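Long-range contacts in Mgp-operon protein 3 (Mycoplasma pneumoniae, PDB 6RJ1), which probably acts as an extracellular adhesin subunit working alongside protein P1, helping this human pathogen attach to sugars on host cells: residues A60-K65 / Q449-S454; L82-Q87 / L134-V139; I369-E374 / A442-I447; P474-W479 / S652-S657; A34-S39 / A55-A60. All coordinates share one frame; numbering follows the deposited sequence.

Contact 1 (A60-K65 / Q449-S454); sequences ALVRVK and QLYHTS
Val62 and Val64 pack against Tyr451 and His452 where the chain entering strand 64-66, one half of a small antiparallel pair with strand 82-84, lies against helix 446-454. The apolar contacts come first. Val62 divides its branches between two rings: CG2, anti to the backbone N (CG1 at chi1 73°), comes 3.7 Å from Tyr451 CE2, while CG1 sits at the imidazole edge, 3.9 Å from His452 CD2. Two residues further on, at the start of the strand, Val64 CG2 meets the root of the tyrosine, 3.8 Å from Tyr451 CB, and both valines cross that side chain at about a right angle. Phe84 adds an edge-to-face contact to the same phenol. Polar bonds to neighbours hold both rings: Tyr451 OH, at the tip of the phenol, to Leu134 O and Ser113 N, and His452 ND1, next to CG, to Gly367 O, which should limit how the rings can turn. Within 60-65 the loop is pinned by Arg63, whose side chain doubles back on its own backbone. Its NH1 donates to Val62 O at 2.8 Å and to Ala60 O at 3.0 Å, both oxygens lying close to the guanidinium plane, the bond to Ala60 nearly straight at 172°.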
# COMPACT_ATOMS: atom_id res chain seq x y z
N ALA A 60 -12.65 8.93 15.55
CA ALA A 60 -11.70 10.03 15.30
C ALA A 60 -11.16 10.61 16.63
O ALA A 60 -10.33 11.52 16.63
CB ALA A 60 -12.36 11.11 14.48
N LEU A 61 -11.66 10.08 17.75
CA LEU A 61 -11.24 10.51 19.07
C LEU A 61 -10.15 9.62 19.65
O LEU A 61 -9.68 9.89 20.76
CB LEU A 61 -12.43 10.62 20.03
CG LEU A 61 -13.38 11.80 19.82
CD1 LEU A 61 -14.64 11.61 20.62
CD2 LEU A 61 -12.72 13.12 20.18
N VAL A 62 -9.74 8.56 18.92
CA VAL A 62 -8.68 7.65 19.36
C VAL A 62 -7.34 8.41 19.44
O VAL A 62 -7.04 9.19 18.54
CB VAL A 62 -8.62 6.35 18.51
CG1 VAL A 62 -8.04 6.58 17.12
CG2 VAL A 62 -7.85 5.25 19.25
N ARG A 63 -6.60 8.25 20.54
CA ARG A 63 -5.30 8.90 20.73
C ARG A 63 -4.27 7.88 21.18
O ARG A 63 -4.52 7.12 22.12
CB ARG A 63 -5.39 10.11 21.68
CG ARG A 63 -6.12 11.33 21.09
CD ARG A 63 -5.49 11.87 19.81
NE ARG A 63 -6.20 13.05 19.29
CZ ARG A 63 -7.30 13.01 18.54
NH1 ARG A 63 -7.85 11.85 18.21
NH2 ARG A 63 -7.86 14.14 18.12
N VAL A 64 -3.13 7.80 20.46
CA VAL A 64 -2.07 6.84 20.77
C VAL A 64 -0.78 7.56 21.18
O VAL A 64 -0.46 8.61 20.62
CB VAL A 64 -1.86 5.79 19.64
CG1 VAL A 64 -0.81 4.75 20.01
CG2 VAL A 64 -3.17 5.08 19.28
N LYS A 65 -0.07 7.01 22.18
CA LYS A 65 1.21 7.52 22.63
C LYS A 65 2.29 6.43 22.60
O LYS A 65 2.00 5.25 22.82
CB LYS A 65 1.13 8.23 24.01
CG LYS A 65 0.95 7.33 25.23
CD LYS A 65 1.10 8.08 26.55
CE LYS A 65 0.85 7.23 27.78
NZ LYS A 65 -0.57 6.76 27.88
N GLN A 449 -2.34 8.23 13.90
CA GLN A 449 -2.76 8.17 12.50
C GLN A 449 -2.56 6.78 11.95
O GLN A 449 -3.41 6.32 11.19
CB GLN A 449 -2.03 9.19 11.61
CG GLN A 449 -2.12 10.64 12.07
CD GLN A 449 -3.46 11.30 11.92
OE1 GLN A 449 -4.49 10.68 11.63
NE2 GLN A 449 -3.47 12.61 12.12
N LEU A 450 -1.46 6.11 12.34
CA LEU A 450 -1.18 4.75 11.93
C LEU A 450 -2.19 3.79 12.56
O LEU A 450 -2.63 2.86 11.88
CB LEU A 450 0.27 4.33 12.24
CG LEU A 450 1.38 5.01 11.45
CD1 LEU A 450 2.73 4.78 12.11
CD2 LEU A 450 1.40 4.58 10.01
N TYR A 451 -2.60 4.03 13.83
CA TYR A 451 -3.61 3.17 14.45
C TYR A 451 -4.97 3.31 13.75
O TYR A 451 -5.55 2.30 13.35
CB TYR A 451 -3.73 3.37 15.97
CG TYR A 451 -4.81 2.50 16.58
CD1 TYR A 451 -4.58 1.15 16.85
CD2 TYR A 451 -6.10 3.00 16.79
CE1 TYR A 451 -5.60 0.33 17.34
CE2 TYR A 451 -7.12 2.18 17.27
CZ TYR A 451 -6.86 0.85 17.56
OH TYR A 451 -7.87 0.07 18.05
N HIS A 452 -5.46 4.56 13.61
CA HIS A 452 -6.74 4.88 12.97
C HIS A 452 -6.84 4.37 11.53
O HIS A 452 -7.86 3.81 11.16
CB HIS A 452 -7.01 6.39 13.03
CG HIS A 452 -8.42 6.76 12.71
ND1 HIS A 452 -8.76 7.23 11.46
CD2 HIS A 452 -9.52 6.72 13.48
CE1 HIS A 452 -10.06 7.47 11.51
NE2 HIS A 452 -10.56 7.18 12.71
N THR A 453 -5.77 4.53 10.73
CA THR A 453 -5.75 4.03 9.35
C THR A 453 -5.59 2.50 9.27
O THR A 453 -6.08 1.90 8.32
CB THR A 453 -4.71 4.78 8.48
OG1 THR A 453 -3.42 4.70 9.08
CG2 THR A 453 -5.09 6.23 8.20
N SER A 454 -4.91 1.86 10.25
CA SER A 454 -4.69 0.40 10.25
C SER A 454 -5.98 -0.43 10.47
O SER A 454 -6.01 -1.62 10.13
CB SER A 454 -3.61 -0.00 11.24
OG SER A 454 -4.00 0.23 12.58

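Contact 2 (L82-Q87 / L134-V139); sequences LSFDTQ and LALPYV
In the small antiparallel strand pair 64-66/82-84, Leu82 and Phe84 of the second strand reach the end of strand 125-135, a member of the eight-stranded mixed sheet, and the loop that follows it. The two backbones run roughly antiparallel, 144° apart, and the contact is made by side chains. Its centre is a CH-pi interaction: Leu136 CD2 stands 3.4 Å from the centroid of the Phe84 ring, only 5° off the ring normal, so the methyl sits squarely over one face and is almost equally far from all six carbons. The phenylalanine reaches it with CG anti to its carbonyl carbon (chi1 -68°). At the ring's edge lies a polar atom, Leu134 O, 4.1 Å from Phe84 CZ. Leu82 supplies the second apolar cluster. Its CD2 touches Pro137 CG at 3.8 Å and Val139 CG1 at 4.1 Å, and its CB lies 4.2 Å from Leu136 CG. Asn80 ties the same two pieces of chain together through polar bonds, its OD1 taking Leu82 N and Val139 N, and its ND2 giving to Pro137 O. Beyond Phe84 the strand passes directly into helix 86-93, where Asp85 serves as N-cap, with OD1 accepting Glu88 N.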
# COMPACT_ATOMS: atom_id res chain seq x y z
N LEU A 82 3.72 1.30 23.60
CA LEU A 82 2.53 1.71 22.88
C LEU A 82 1.32 1.60 23.81
O LEU A 82 1.13 0.58 24.47
CB LEU A 82 2.35 0.78 21.65
CG LEU A 82 2.53 1.38 20.25
CD1 LEU A 82 3.67 2.37 20.19
CD2 LEU A 82 2.75 0.28 19.23
N SER A 83 0.54 2.69 23.91
CA SER A 83 -0.67 2.75 24.74
C SER A 83 -1.63 3.80 24.23
O SER A 83 -1.23 4.69 23.47
CB SER A 83 -0.32 3.02 26.20
OG SER A 83 0.31 4.28 26.34
N PHE A 84 -2.90 3.71 24.65
CA PHE A 84 -3.90 4.69 24.28
C PHE A 84 -3.82 5.87 25.26
O PHE A 84 -3.75 5.65 26.47
CB PHE A 84 -5.31 4.08 24.25
CG PHE A 84 -5.57 3.06 23.16
CD1 PHE A 84 -5.67 3.45 21.83
CD2 PHE A 84 -5.78 1.72 23.48
CE1 PHE A 84 -5.93 2.51 20.83
CE2 PHE A 84 -6.06 0.78 22.48
CZ PHE A 84 -6.12 1.18 21.16
N ASP A 85 -3.78 7.10 24.73
CA ASP A 85 -3.73 8.33 25.50
C ASP A 85 -5.14 8.82 25.82
O ASP A 85 -5.68 9.69 25.12
CB ASP A 85 -2.90 9.41 24.78
CG ASP A 85 -2.27 10.43 25.72
OD1 ASP A 85 -3.02 11.16 26.41
OD2 ASP A 85 -1.02 10.47 25.80
N THR A 86 -5.73 8.26 26.90
CA THR A 86 -7.07 8.56 27.42
C THR A 86 -7.25 10.06 27.73
O THR A 86 -8.32 10.62 27.46
CB THR A 86 -7.37 7.62 28.61
OG1 THR A 86 -7.46 6.28 28.11
CG2 THR A 86 -8.66 7.97 29.35
N GLN A 87 -6.19 10.71 28.25
CA GLN A 87 -6.16 12.13 28.59
C GLN A 87 -6.31 13.02 27.35
O GLN A 87 -7.05 14.00 27.40
CB GLN A 87 -4.88 12.47 29.37
CG GLN A 87 -4.90 11.98 30.82
CD GLN A 87 -3.62 12.28 31.56
OE1 GLN A 87 -2.50 12.02 31.08
NE2 GLN A 87 -3.75 12.81 32.78
N LEU A 134 -9.54 -3.97 19.30
CA LEU A 134 -8.34 -4.11 18.49
C LEU A 134 -7.22 -3.41 19.22
O LEU A 134 -6.99 -2.21 19.05
CB LEU A 134 -8.55 -3.56 17.07
CG LEU A 134 -9.66 -4.20 16.24
CD1 LEU A 134 -9.80 -3.50 14.92
CD2 LEU A 134 -9.44 -5.71 16.04
N ALA A 135 -6.56 -4.14 20.11
CA ALA A 135 -5.48 -3.64 20.93
C ALA A 135 -4.21 -3.35 20.13
O ALA A 135 -3.92 -4.04 19.15
CB ALA A 135 -5.18 -4.63 22.04
N LEU A 136 -3.47 -2.31 20.56
CA LEU A 136 -2.20 -1.87 20.00
C LEU A 136 -1.21 -3.06 19.95
O LEU A 136 -1.24 -3.91 20.86
CB LEU A 136 -1.60 -0.80 20.94
CG LEU A 136 -1.67 0.70 20.59
CD1 LEU A 136 -1.90 0.98 19.13
CD2 LEU A 136 -2.59 1.43 21.50
N PRO A 137 -0.29 -3.14 18.95
CA PRO A 137 0.70 -4.23 18.95
C PRO A 137 1.63 -4.13 20.16
O PRO A 137 1.69 -3.06 20.79
CB PRO A 137 1.45 -4.04 17.64
CG PRO A 137 1.29 -2.61 17.32
CD PRO A 137 -0.06 -2.22 17.81
N TYR A 138 2.34 -5.22 20.52
CA TYR A 138 3.23 -5.16 21.67
C TYR A 138 4.67 -4.81 21.30
O TYR A 138 5.24 -5.37 20.36
CB TYR A 138 3.15 -6.44 22.51
CG TYR A 138 3.99 -6.40 23.77
CD1 TYR A 138 3.47 -5.90 24.96
CD2 TYR A 138 5.31 -6.85 23.78
CE1 TYR A 138 4.25 -5.84 26.12
CE2 TYR A 138 6.10 -6.76 24.92
CZ TYR A 138 5.56 -6.28 26.10
OH TYR A 138 6.34 -6.23 27.22
N VAL A 139 5.26 -3.89 22.08
CA VAL A 139 6.66 -3.46 21.99
C VAL A 139 7.12 -3.08 23.40
O VAL A 139 6.57 -2.17 24.01
CB VAL A 139 6.96 -2.42 20.88
CG1 VAL A 139 6.20 -1.11 21.07
CG2 VAL A 139 8.46 -2.17 20.75

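Contact 3 (I369-E374 / A442-I447); sequences IVPGLE and ALPNVI
Ile369, Val370 and Pro371 close on Leu443 and Pro444, joining the loop after helix 360-365 to the chain that leads into helix 446-454. All the contacts between the two segments are apolar or van der Waals. Leu443 CD2 is the central methyl: it lies 3.8 Å from Val370 CG2, with Val370 CG1 and CB at similar range, and 4.0 Å from Pro371 CD. Leu443 brings it there with CG anti to its carbonyl carbon (chi1 -59°), and beyond the two segments the same side chain rests on Val238 and Gln449. Pro444 occupies the other half of the contact. Its CG lies 3.8 Å from Ile369 CG2, the two side chains crossing at about a right angle, while its CD meets Pro371 CD at 3.9 Å, the CD corners of the two rings facing each other. Ile369 O is in van der Waals contact with both Leu443 CD2 and Pro444 CD.

The polar bonds lie within 369-374 or run to neighbours. In 369-374, Leu373 N donates to Val370 O at 3.1 Å, and Gly372 N gives to Glu374 OE1 at 3.0 Å, the donor standing above the carboxylate plane. Gln449 OE1 of the helix takes Ile369 N, and Ser235 OG is bonded to Leu443 O. Residues 377-439, most of the chain between the segments, are not modelled; the contact joins the ordered chain close to either side of that gap. The first segment contains a type II beta turn, Val370 to Leu373, with proline second and glycine, at positive phi (97°), third.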
# COMPACT_ATOMS: atom_id res chain seq x y z
N ILE A 369 -7.01 11.50 10.84
CA ILE A 369 -7.74 12.33 11.80
C ILE A 369 -7.34 13.80 11.60
O ILE A 369 -6.21 14.18 11.92
CB ILE A 369 -7.57 11.86 13.28
CG1 ILE A 369 -7.98 10.38 13.48
CG2 ILE A 369 -8.31 12.80 14.27
CD1 ILE A 369 -7.40 9.71 14.73
N VAL A 370 -8.25 14.59 11.03
CA VAL A 370 -8.06 16.02 10.81
C VAL A 370 -9.05 16.76 11.73
O VAL A 370 -10.22 16.92 11.36
CB VAL A 370 -8.14 16.46 9.32
CG1 VAL A 370 -7.87 17.96 9.17
CG2 VAL A 370 -7.18 15.66 8.45
N PRO A 371 -8.63 17.14 12.96
CA PRO A 371 -9.56 17.84 13.87
C PRO A 371 -10.13 19.13 13.29
O PRO A 371 -9.41 19.91 12.69
CB PRO A 371 -8.72 18.08 15.14
CG PRO A 371 -7.59 17.09 15.04
CD PRO A 371 -7.29 16.99 13.57
N GLY A 372 -11.45 19.30 13.44
CA GLY A 372 -12.20 20.43 12.92
C GLY A 372 -12.87 20.12 11.60
O GLY A 372 -13.64 20.94 11.09
N LEU A 373 -12.56 18.93 11.05
CA LEU A 373 -13.09 18.40 9.79
C LEU A 373 -13.87 17.09 10.01
O LEU A 373 -14.34 16.49 9.03
CB LEU A 373 -11.93 18.16 8.81
CG LEU A 373 -11.74 19.20 7.71
CD1 LEU A 373 -11.15 20.49 8.26
CD2 LEU A 373 -10.85 18.65 6.63
N GLU A 374 -14.03 16.65 11.27
CA GLU A 374 -14.77 15.43 11.62
C GLU A 374 -16.29 15.65 11.57
O GLU A 374 -16.77 16.74 11.91
CB GLU A 374 -14.36 14.89 13.00
CG GLU A 374 -12.86 14.75 13.21
CD GLU A 374 -12.31 15.57 14.36
OE1 GLU A 374 -12.68 16.77 14.47
OE2 GLU A 374 -11.52 15.02 15.16
N ALA A 442 -2.76 21.42 15.35
CA ALA A 442 -1.90 20.42 14.72
C ALA A 442 -2.64 19.07 14.72
O ALA A 442 -3.48 18.83 15.60
CB ALA A 442 -0.60 20.29 15.48
N LEU A 443 -2.35 18.21 13.74
CA LEU A 443 -2.96 16.88 13.63
C LEU A 443 -2.46 15.98 14.76
O LEU A 443 -1.34 16.20 15.22
CB LEU A 443 -2.57 16.21 12.29
CG LEU A 443 -2.91 16.88 10.97
CD1 LEU A 443 -2.32 16.11 9.82
CD2 LEU A 443 -4.41 16.99 10.76
N PRO A 444 -3.19 14.92 15.17
CA PRO A 444 -2.62 13.99 16.17
C PRO A 444 -1.37 13.24 15.65
O PRO A 444 -1.13 13.22 14.44
CB PRO A 444 -3.78 13.01 16.42
CG PRO A 444 -5.00 13.69 15.90
CD PRO A 444 -4.53 14.48 14.75
N ASN A 445 -0.59 12.64 16.57
CA ASN A 445 0.65 11.86 16.36
C ASN A 445 0.62 10.96 15.12
O ASN A 445 -0.45 10.49 14.72
CB ASN A 445 0.93 10.94 17.58
CG ASN A 445 0.88 11.59 18.92
OD1 ASN A 445 1.92 11.92 19.51
ND2 ASN A 445 -0.32 11.77 19.46
N VAL A 446 1.81 10.64 14.57
CA VAL A 446 1.98 9.70 13.47
C VAL A 446 1.45 8.32 13.93
O VAL A 446 0.72 7.66 13.20
CB VAL A 446 3.46 9.64 12.99
CG1 VAL A 446 3.71 8.45 12.05
CG2 VAL A 446 3.88 10.95 12.33
N ILE A 447 1.78 7.94 15.19
CA ILE A 447 1.37 6.67 15.80
C ILE A 447 -0.16 6.55 15.93
O ILE A 447 -0.70 5.46 15.71
CB ILE A 447 2.13 6.39 17.14
CG1 ILE A 447 2.00 4.90 17.56
CG2 ILE A 447 1.76 7.35 18.27
CD1 ILE A 447 2.68 3.89 16.64

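Contact 4 (P474-W479 / S652-S657); sequences PSLWYW and SLINAS
Ile654 places CG1 anti to its carbonyl carbon (chi1 -60°) and then extends to CD1 (chi2 160°), so its outermost methyl reaches across to Leu476. That residue turns its fork to receive it (chi2 69°): the two side chains meet tip to tip, with Ile654 CD1 3.8 Å from Leu476 CD1 and equally far from CD2, resting between the branches. Beside them Pro474 lays one edge of its ring on the other segment. Its CD is 3.8 Å from Ala656 CA and 4.0 Å from Ala656 CB, while CG lies 4.1 Å from Asn655 O; Ile654 CG2 is a looser neighbour, 4.4 Å from Pro474 CG. Every residue taking part is buried, and apart from that carbonyl oxygen the meeting surfaces are carbon. Two polar groups just after the strand have outside partners: Ala656 N donates to Glu167 OE1, and Asn655 OD1 is bonded to Tyr229 OH. Pro474 also touches Ala557 of strand 549-563. The contact thus joins the approach to strand 477-482, in the eight-stranded mixed sheet, to the end of strand 650-654, in the branched ten-stranded sheet: an apolar packing of loop and strand end between two sheets, within the MgpC adhesin region, a family placed in the beta-propeller clan.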
# COMPACT_ATOMS: atom_id res chain seq x y z
N PRO A 474 0.39 3.75 4.53
CA PRO A 474 1.06 2.49 4.92
C PRO A 474 0.70 2.06 6.34
O PRO A 474 0.47 2.90 7.21
CB PRO A 474 2.54 2.83 4.78
CG PRO A 474 2.62 4.30 4.95
CD PRO A 474 1.37 4.83 4.32
N SER A 475 0.59 0.74 6.55
CA SER A 475 0.25 0.14 7.83
C SER A 475 1.39 -0.76 8.29
O SER A 475 1.92 -1.54 7.50
CB SER A 475 -1.08 -0.59 7.75
OG SER A 475 -1.06 -1.66 6.82
N LEU A 476 1.77 -0.63 9.57
CA LEU A 476 2.87 -1.36 10.18
C LEU A 476 2.45 -2.63 10.91
O LEU A 476 3.31 -3.42 11.33
CB LEU A 476 3.64 -0.41 11.12
CG LEU A 476 4.75 0.46 10.50
CD1 LEU A 476 4.20 1.53 9.55
CD2 LEU A 476 5.55 1.14 11.57
N TRP A 477 1.14 -2.84 11.06
CA TRP A 477 0.61 -4.01 11.78
C TRP A 477 -0.75 -4.47 11.24
O TRP A 477 -1.36 -3.77 10.42
CB TRP A 477 0.54 -3.72 13.29
CG TRP A 477 -0.21 -2.47 13.62
CD1 TRP A 477 -1.57 -2.31 13.63
CD2 TRP A 477 0.35 -1.19 13.96
NE1 TRP A 477 -1.89 -1.02 13.99
CE2 TRP A 477 -0.73 -0.31 14.18
CE3 TRP A 477 1.66 -0.71 14.13
CZ2 TRP A 477 -0.54 1.03 14.54
CZ3 TRP A 477 1.85 0.62 14.48
CH2 TRP A 477 0.76 1.47 14.68
N TYR A 478 -1.20 -5.65 11.69
CA TYR A 478 -2.48 -6.24 11.29
C TYR A 478 -3.03 -7.11 12.42
O TYR A 478 -2.27 -7.55 13.27
CB TYR A 478 -2.32 -7.07 10.00
CG TYR A 478 -1.38 -8.25 10.13
CD1 TYR A 478 -0.00 -8.09 10.07
CD2 TYR A 478 -1.88 -9.54 10.32
CE1 TYR A 478 0.86 -9.18 10.19
CE2 TYR A 478 -1.03 -10.64 10.44
CZ TYR A 478 0.34 -10.45 10.37
OH TYR A 478 1.19 -11.52 10.48
N TRP A 479 -4.33 -7.37 12.41
CA TRP A 479 -4.95 -8.17 13.45
C TRP A 479 -5.39 -9.55 13.01
O TRP A 479 -5.81 -9.72 11.87
CB TRP A 479 -6.16 -7.44 14.03
CG TRP A 479 -5.80 -6.41 15.05
CD1 TRP A 479 -5.68 -6.60 16.40
CD2 TRP A 479 -5.50 -5.03 14.81
NE1 TRP A 479 -5.32 -5.42 17.01
CE2 TRP A 479 -5.23 -4.44 16.06
CE3 TRP A 479 -5.45 -4.23 13.66
CZ2 TRP A 479 -4.90 -3.08 16.19
CZ3 TRP A 479 -5.12 -2.89 13.79
CH2 TRP A 479 -4.85 -2.33 15.04
N SER A 652 15.74 3.62 10.60
CA SER A 652 14.73 3.25 9.59
C SER A 652 13.80 4.39 9.21
O SER A 652 13.43 5.22 10.05
CB SER A 652 13.92 2.04 10.04
OG SER A 652 14.62 0.83 9.81
N LEU A 653 13.39 4.40 7.94
CA LEU A 653 12.51 5.40 7.37
C LEU A 653 11.46 4.71 6.47
O LEU A 653 11.83 3.92 5.60
CB LEU A 653 13.38 6.41 6.58
CG LEU A 653 12.70 7.49 5.75
CD1 LEU A 653 13.53 8.76 5.79
CD2 LEU A 653 12.52 7.05 4.31
N ILE A 654 10.17 5.05 6.66
CA ILE A 654 9.06 4.52 5.87
C ILE A 654 8.43 5.62 4.99
O ILE A 654 8.06 6.69 5.49
CB ILE A 654 8.01 3.75 6.73
CG1 ILE A 654 8.65 2.52 7.45
CG2 ILE A 654 6.79 3.33 5.88
CD1 ILE A 654 7.88 1.99 8.64
N ASN A 655 8.34 5.34 3.68
CA ASN A 655 7.75 6.15 2.63
C ASN A 655 6.28 5.78 2.49
O ASN A 655 5.93 4.60 2.53
CB ASN A 655 8.49 5.91 1.32
CG ASN A 655 9.87 6.52 1.28
OD1 ASN A 655 10.14 7.54 1.93
ND2 ASN A 655 10.76 5.94 0.50
N ALA A 656 5.42 6.79 2.32
CA ALA A 656 3.98 6.61 2.18
C ALA A 656 3.58 6.22 0.73
O ALA A 656 2.49 6.59 0.27
CB ALA A 656 3.27 7.88 2.62
N SER A 657 4.44 5.43 0.04
CA SER A 657 4.26 5.01 -1.35
C SER A 657 5.07 3.72 -1.70
O SER A 657 5.92 3.32 -0.90
CB SER A 657 4.71 6.15 -2.27
OG SER A 657 6.12 6.11 -2.48

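Contact 5 (A34-S39 / A55-A60); sequences AHLHPS and ALVRSA
Ser39 OG is gripped from two sides, by Ser59 OG at 2.7 Å and by His37 ND1 at 2.9 Å, where the loop after helix 30-33 enters the beta hairpin of strands 40-48 and 52-59, at one end of the eight-stranded mixed sheet. With OG held between the backbone N and the carbonyl carbon (chi1 63°), Ser39 can serve the histidine and the serine together. The same ring nitrogen also accepts Ser39 N at 3.0 Å, the donor tilted 29° from the ring plane, while Pro38 CD covers one face of the imidazole and Phe111 meets the ring edge-to-face. Ser59 OG has a further partner in Leu61 N, two residues on, an ST turn that leads the chain away from the strand. Nearer the helix, Leu36 CD1 packs on Val57 CG2 at 3.6 Å, with Val31 of the helix and Leu116 of strand 114-121 touching both residues. Just before this, His35 ends the helix in a Schellman motif, with positive phi. The backbones themselves come together beside the serine pair, where Ser59 CA lies 3.6 Å from Ser39 O in a CA-H...O contact with an angle of 153° at the hydrogen.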
# COMPACT_ATOMS: atom_id res chain seq x y z
N ALA A 34 -24.45 -1.32 18.93
CA ALA A 34 -23.30 -1.86 19.66
C ALA A 34 -23.05 -1.11 20.97
O ALA A 34 -22.14 -1.48 21.72
CB ALA A 34 -22.07 -1.84 18.78
N HIS A 35 -23.88 -0.08 21.27
CA HIS A 35 -23.80 0.78 22.45
C HIS A 35 -22.47 1.54 22.47
O HIS A 35 -21.76 1.59 23.48
CB HIS A 35 -24.07 0.00 23.75
CG HIS A 35 -25.34 -0.77 23.73
ND1 HIS A 35 -26.56 -0.17 24.03
CD2 HIS A 35 -25.55 -2.08 23.43
CE1 HIS A 35 -27.47 -1.13 23.92
NE2 HIS A 35 -26.91 -2.29 23.56
N LEU A 36 -22.11 2.10 21.30
CA LEU A 36 -20.88 2.84 21.10
C LEU A 36 -21.12 4.34 20.98
O LEU A 36 -22.21 4.78 20.62
CB LEU A 36 -20.11 2.31 19.87
CG LEU A 36 -19.46 0.94 20.03
CD1 LEU A 36 -19.01 0.42 18.71
CD2 LEU A 36 -18.28 0.97 20.98
N HIS A 37 -20.08 5.11 21.31
CA HIS A 37 -20.04 6.57 21.27
C HIS A 37 -20.34 7.10 19.84
O HIS A 37 -19.87 6.49 18.86
CB HIS A 37 -18.66 7.05 21.76
CG HIS A 37 -18.58 8.54 21.95
ND1 HIS A 37 -18.24 9.38 20.90
CD2 HIS A 37 -18.87 9.29 23.03
CE1 HIS A 37 -18.30 10.61 21.39
NE2 HIS A 37 -18.67 10.60 22.67
N PRO A 38 -21.07 8.24 19.71
CA PRO A 38 -21.37 8.80 18.37
C PRO A 38 -20.19 9.04 17.43
O PRO A 38 -20.41 9.09 16.22
CB PRO A 38 -22.08 10.11 18.69
CG PRO A 38 -22.65 9.92 20.03
CD PRO A 38 -21.69 9.06 20.77
N SER A 39 -18.95 9.19 17.96
CA SER A 39 -17.75 9.41 17.14
C SER A 39 -17.34 8.18 16.31
O SER A 39 -16.53 8.31 15.38
CB SER A 39 -16.57 9.85 18.00
OG SER A 39 -16.21 8.84 18.93
N ALA A 55 -18.89 -6.40 11.65
CA ALA A 55 -18.64 -5.00 11.31
C ALA A 55 -17.32 -4.49 11.93
O ALA A 55 -16.84 -5.07 12.89
CB ALA A 55 -19.81 -4.13 11.76
N LEU A 56 -16.74 -3.43 11.34
CA LEU A 56 -15.51 -2.79 11.79
C LEU A 56 -15.79 -1.31 12.00
O LEU A 56 -16.23 -0.61 11.08
CB LEU A 56 -14.39 -3.00 10.75
CG LEU A 56 -13.00 -2.42 11.07
CD1 LEU A 56 -12.45 -2.98 12.38
CD2 LEU A 56 -12.03 -2.68 9.94
N VAL A 57 -15.54 -0.83 13.21
CA VAL A 57 -15.79 0.57 13.57
C VAL A 57 -14.56 1.23 14.21
O VAL A 57 -13.85 0.59 14.99
CB VAL A 57 -17.06 0.75 14.46
CG1 VAL A 57 -18.35 0.47 13.68
CG2 VAL A 57 -16.99 -0.08 15.73
N ARG A 58 -14.37 2.52 13.93
CA ARG A 58 -13.28 3.32 14.49
C ARG A 58 -13.76 4.71 14.88
O ARG A 58 -14.77 5.16 14.36
CB ARG A 58 -12.08 3.38 13.51
CG ARG A 58 -12.31 4.21 12.27
CD ARG A 58 -11.18 4.05 11.27
NE ARG A 58 -11.51 4.72 10.01
CZ ARG A 58 -10.74 4.70 8.93
NH1 ARG A 58 -9.58 4.05 8.94
NH2 ARG A 58 -11.11 5.34 7.83
N SER A 59 -13.06 5.38 15.79
CA SER A 59 -13.42 6.72 16.24
C SER A 59 -12.30 7.70 15.99
O SER A 59 -11.13 7.37 16.22
CB SER A 59 -13.80 6.71 17.72
OG SER A 59 -13.73 7.99 18.31
N ALA A 60 -12.65 8.93 15.55
CA ALA A 60 -11.70 10.03 15.30
C ALA A 60 -11.16 10.61 16.63
O ALA A 60 -10.33 11.52 16.63
CB ALA A 60 -12.36 11.11 14.48

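From the N terminus, contact 5 closes first, a short loop around the hairpin 40-48/52-59. Its last residue, Ala60, also begins contact 1, whose loop runs to helix 446-454 and encloses two others. Contact 2 closes over strands 114-121 and 125-135; contact 3 then brings together the chain on either side of a largely unmodelled region. These two stand in series, and no loops cross. Contact 4 opens only after contact 1 has closed, and reaches forward to strand 650-654. Helix 446-454 is the hub, used by contacts 1 and 3. Contacts 2, 4 and 5 all reach the eight-stranded sheet, and contact 4 packs this sheet against the ten-stranded one.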